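PDB 6IL9: fructuronate-tagaturonate epimerase UxaE from Cohnella laeviribosi in complex with 1 glycerol from Cohnella laeviribosi, which probably catalyses the interconversion of fructuronate and tagaturonate by epimerisation, using a zinc-bearing TIM-barrel. Local coordinates for residues F309-D314 with L437-Y442. Residues are numbered along the deposited sequence; the frame is centred on the assembly and turned at random.
Sequences FQKGID and LLHITY
Lys311 lays its CB over the centre of one face of the His439 ring, a CH-pi contact 3.5 Å from the CB to the ring centroid and 10° off the ring normal. The lysine chain bends at chi2 (-54°), which keeps CD near the ring too, 3.7 Å from His439 CE1. The tip of Ile440 comes in at about a right angle to the lysine, with CD1 3.5 Å from Lys311 CB. Gly312 N approaches the ring obliquely, 3.7 Å from His439 CD2. Lys311 and Gly312 form the middle of a type II beta turn, and the positive phi of Gly312 fits that place. The turn sits in the loop after strand 300-302 of the TIM-barrel and meets helix 432-440. The side chain of Lys311 runs to about 6 Å from the zinc ion (nearest atoms). His439 NE2 hydrogen-bonds a phosphate oxygen of the phosphoserine at position 346. With an alanine at His439, that phosphate would probably lose this partner and Lys311 CB the ring face it rests on. Lys311 NZ hydrogen-bonds Ser344 OG and a glycerol, probably from the crystallisation liquor. From the same helix as His439, Gln436 NE2 hydrogen-bonds Lys311 O and Arg435 NE hydrogen-bonds Gly312 O.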
ATOM      1  N   PHE A 309      -9.428   8.167  -9.973  1.00 15.23           N
ATOM      2  CA  PHE A 309      -9.269   7.472  -8.694  1.00 15.35           C
ATOM      3  C   PHE A 309      -8.497   8.406  -7.777  1.00 15.25           C
ATOM      4  O   PHE A 309      -7.277   8.269  -7.638  1.00 17.62           O
ATOM      5  CB  PHE A 309      -8.503   6.134  -8.869  1.00 14.77           C
ATOM      6  CG  PHE A 309      -9.347   4.978  -9.339  1.00 15.95           C
ATOM      7  CD1 PHE A 309      -9.899   4.960 -10.618  1.00 16.30           C
ATOM      8  CD2 PHE A 309      -9.542   3.888  -8.509  1.00 15.54           C
ATOM      9  CE1 PHE A 309     -10.664   3.870 -11.036  1.00 15.25           C
ATOM     10  CE2 PHE A 309     -10.312   2.798  -8.912  1.00 15.91           C
ATOM     11  CZ  PHE A 309     -10.873   2.798 -10.186  1.00 16.30           C
ATOM     12  N   GLN A 310      -9.198   9.349  -7.142  1.00 13.91           N
ATOM     13  CA  GLN A 310      -8.566  10.281  -6.219  1.00 15.13           C
ATOM     14  C   GLN A 310      -8.547   9.702  -4.808  1.00 15.11           C
ATOM     15  O   GLN A 310      -9.376   8.858  -4.444  1.00 15.84           O
ATOM     16  CB  GLN A 310      -9.301  11.619  -6.198  1.00 14.97           C
ATOM     17  CG  GLN A 310      -9.186  12.391  -7.505  1.00 14.61           C
ATOM     18  CD  GLN A 310      -9.759  13.773  -7.386  1.00 15.57           C
ATOM     19  OE1 GLN A 310      -9.814  14.336  -6.295  1.00 15.00           O
ATOM     20  NE2 GLN A 310     -10.182  14.343  -8.511  1.00 16.53           N
ATOM     21  N   LYS A 311      -7.598  10.187  -4.007  1.00 15.73           N
ATOM     22  CA  LYS A 311      -7.507   9.758  -2.617  1.00 17.54           C
ATOM     23  C   LYS A 311      -8.765  10.127  -1.836  1.00 17.31           C
ATOM     24  O   LYS A 311      -9.266  11.251  -1.934  1.00 15.76           O
ATOM     25  CB  LYS A 311      -6.301  10.406  -1.932  1.00 16.70           C
ATOM     26  CG  LYS A 311      -4.960  10.085  -2.556  1.00 16.93           C
ATOM     27  CD  LYS A 311      -4.747   8.585  -2.660  1.00 19.40           C
ATOM     28  CE  LYS A 311      -3.291   8.284  -3.041  1.00 22.09           C
ATOM     29  NZ  LYS A 311      -3.125   6.934  -3.622  1.00 27.74           N
ATOM     30  N   GLY A 312      -9.259   9.171  -1.037  1.00 14.97           N
ATOM     31  CA  GLY A 312     -10.216   9.441   0.022  1.00 15.69           C
ATOM     32  C   GLY A 312     -11.668   9.299  -0.367  1.00 15.56           C
ATOM     33  O   GLY A 312     -12.540   9.264   0.519  1.00 16.80           O
ATOM     34  N   ILE A 313     -11.959   9.204  -1.659  1.00 15.59           N
ATOM     35  CA  ILE A 313     -13.320   9.292  -2.153  1.00 14.84           C
ATOM     36  C   ILE A 313     -13.589   8.125  -3.095  1.00 13.41           C
ATOM     37  O   ILE A 313     -12.684   7.394  -3.489  1.00 14.80           O
ATOM     38  CB  ILE A 313     -13.558  10.629  -2.868  1.00 13.69           C
ATOM     39  CG1 ILE A 313     -12.596  10.768  -4.054  1.00 13.44           C
ATOM     40  CG2 ILE A 313     -13.382  11.782  -1.872  1.00 13.57           C
ATOM     41  CD1 ILE A 313     -13.063  11.873  -5.045  1.00 14.85           C
ATOM     42  N   ASP A 314     -14.855   7.983  -3.479  1.00 13.35           N
ATOM     43  CA  ASP A 314     -15.258   6.986  -4.465  1.00 14.72           C
ATOM     44  C   ASP A 314     -14.931   7.459  -5.886  1.00 16.01           C
ATOM     45  O   ASP A 314     -14.487   8.589  -6.115  1.00 14.81           O
ATOM     46  CB  ASP A 314     -16.761   6.694  -4.323  1.00 13.43           C
ATOM     47  CG  ASP A 314     -17.155   5.292  -4.777  1.00 17.18           C
ATOM     48  OD1 ASP A 314     -16.383   4.619  -5.473  1.00 15.17           O
ATOM     49  OD2 ASP A 314     -18.276   4.864  -4.440  1.00 18.90           O
ATOM     50  N   LEU A 437      -8.962  16.610   2.565  1.00 15.17           N
ATOM     51  CA  LEU A 437      -8.171  17.586   3.306  1.00 15.33           C
ATOM     52  C   LEU A 437      -7.250  16.891   4.294  1.00 17.64           C
ATOM     53  O   LEU A 437      -6.054  17.192   4.360  1.00 17.97           O
ATOM     54  CB  LEU A 437      -9.109  18.546   4.035  1.00 13.71           C
ATOM     55  CG  LEU A 437      -8.496  19.469   5.085  1.00 17.37           C
ATOM     56  CD1 LEU A 437      -7.634  20.516   4.392  1.00 19.94           C
ATOM     57  CD2 LEU A 437      -9.593  20.116   5.931  1.00 19.35           C
ATOM     58  N   LEU A 438      -7.798  15.951   5.068  1.00 14.22           N
ATOM     59  CA  LEU A 438      -6.998  15.248   6.070  1.00 15.89           C
ATOM     60  C   LEU A 438      -6.143  14.145   5.451  1.00 17.94           C
ATOM     61  O   LEU A 438      -5.057  13.851   5.967  1.00 15.67           O
ATOM     62  CB  LEU A 438      -7.915  14.671   7.160  1.00 17.09           C
ATOM     63  CG  LEU A 438      -8.259  15.569   8.365  1.00 17.35           C
ATOM     64  CD1 LEU A 438      -7.032  15.852   9.203  1.00 18.14           C
ATOM     65  CD2 LEU A 438      -8.922  16.897   7.945  1.00 19.06           C
ATOM     66  N   HIS A 439      -6.595  13.545   4.343  1.00 15.24           N
ATOM     67  CA  HIS A 439      -5.872  12.422   3.742  1.00 13.82           C
ATOM     68  C   HIS A 439      -4.484  12.865   3.310  1.00 17.61           C
ATOM     69  O   HIS A 439      -3.482  12.220   3.628  1.00 16.58           O
ATOM     70  CB  HIS A 439      -6.668  11.891   2.536  1.00 17.60           C
ATOM     71  CG  HIS A 439      -6.167  10.594   1.963  1.00 18.33           C
ATOM     72  ND1 HIS A 439      -4.893  10.432   1.454  1.00 16.55           N
ATOM     73  CD2 HIS A 439      -6.797   9.407   1.779  1.00 15.99           C
ATOM     74  CE1 HIS A 439      -4.753   9.199   1.001  1.00 15.71           C
ATOM     75  NE2 HIS A 439      -5.896   8.555   1.181  1.00 15.27           N
ATOM     76  N   ILE A 440      -4.415  14.001   2.617  1.00 15.06           N
ATOM     77  CA  ILE A 440      -3.222  14.411   1.897  1.00 17.45           C
ATOM     78  C   ILE A 440      -2.255  15.197   2.778  1.00 17.76           C
ATOM     79  O   ILE A 440      -1.065  15.293   2.443  1.00 19.11           O
ATOM     80  CB  ILE A 440      -3.733  15.185   0.665  1.00 22.19           C
ATOM     81  CG1 ILE A 440      -4.023  14.246  -0.500  1.00 17.96           C
ATOM     82  CG2 ILE A 440      -2.847  16.281   0.236  1.00 36.03           C
ATOM     83  CD1 ILE A 440      -5.105  13.284  -0.288  1.00 29.68           C
ATOM     84  N   THR A 441      -2.719  15.701   3.922  1.00 18.67           N
ATOM     85  CA  THR A 441      -1.909  16.500   4.832  1.00 17.44           C
ATOM     86  C   THR A 441      -1.278  15.664   5.943  1.00 17.10           C
ATOM     87  O   THR A 441      -0.774  16.233   6.911  1.00 19.96           O
ATOM     88  CB  THR A 441      -2.743  17.638   5.443  1.00 19.01           C
ATOM     89  OG1 THR A 441      -3.945  17.124   6.040  1.00 17.24           O
ATOM     90  CG2 THR A 441      -3.106  18.704   4.376  1.00 19.93           C
ATOM     91  N   TYR A 442      -1.271  14.333   5.812  1.00 17.26           N
ATOM     92  CA  TYR A 442      -0.715  13.478   6.870  1.00 16.93           C
ATOM     93  C   TYR A 442       0.731  13.841   7.186  1.00 19.82           C
ATOM     94  O   TYR A 442       1.126  13.874   8.362  1.00 19.90           O
ATOM     95  CB  TYR A 442      -0.804  12.004   6.465  1.00 16.24           C
ATOM     96  CG  TYR A 442       0.099  11.632   5.300  1.00 16.21           C
ATOM     97  CD1 TYR A 442      -0.236  11.966   3.994  1.00 17.33           C
ATOM     98  CD2 TYR A 442       1.306  10.970   5.512  1.00 17.73           C
ATOM     99  CE1 TYR A 442       0.597  11.636   2.930  1.00 17.20           C
ATOM    100  CE2 TYR A 442       2.143  10.638   4.457  1.00 20.43           C
ATOM    101  CZ  TYR A 442       1.786  10.978   3.171  1.00 17.21           C
ATOM    102  OH  TYR A 442       2.615  10.639   2.130  1.00 20.58           O
TER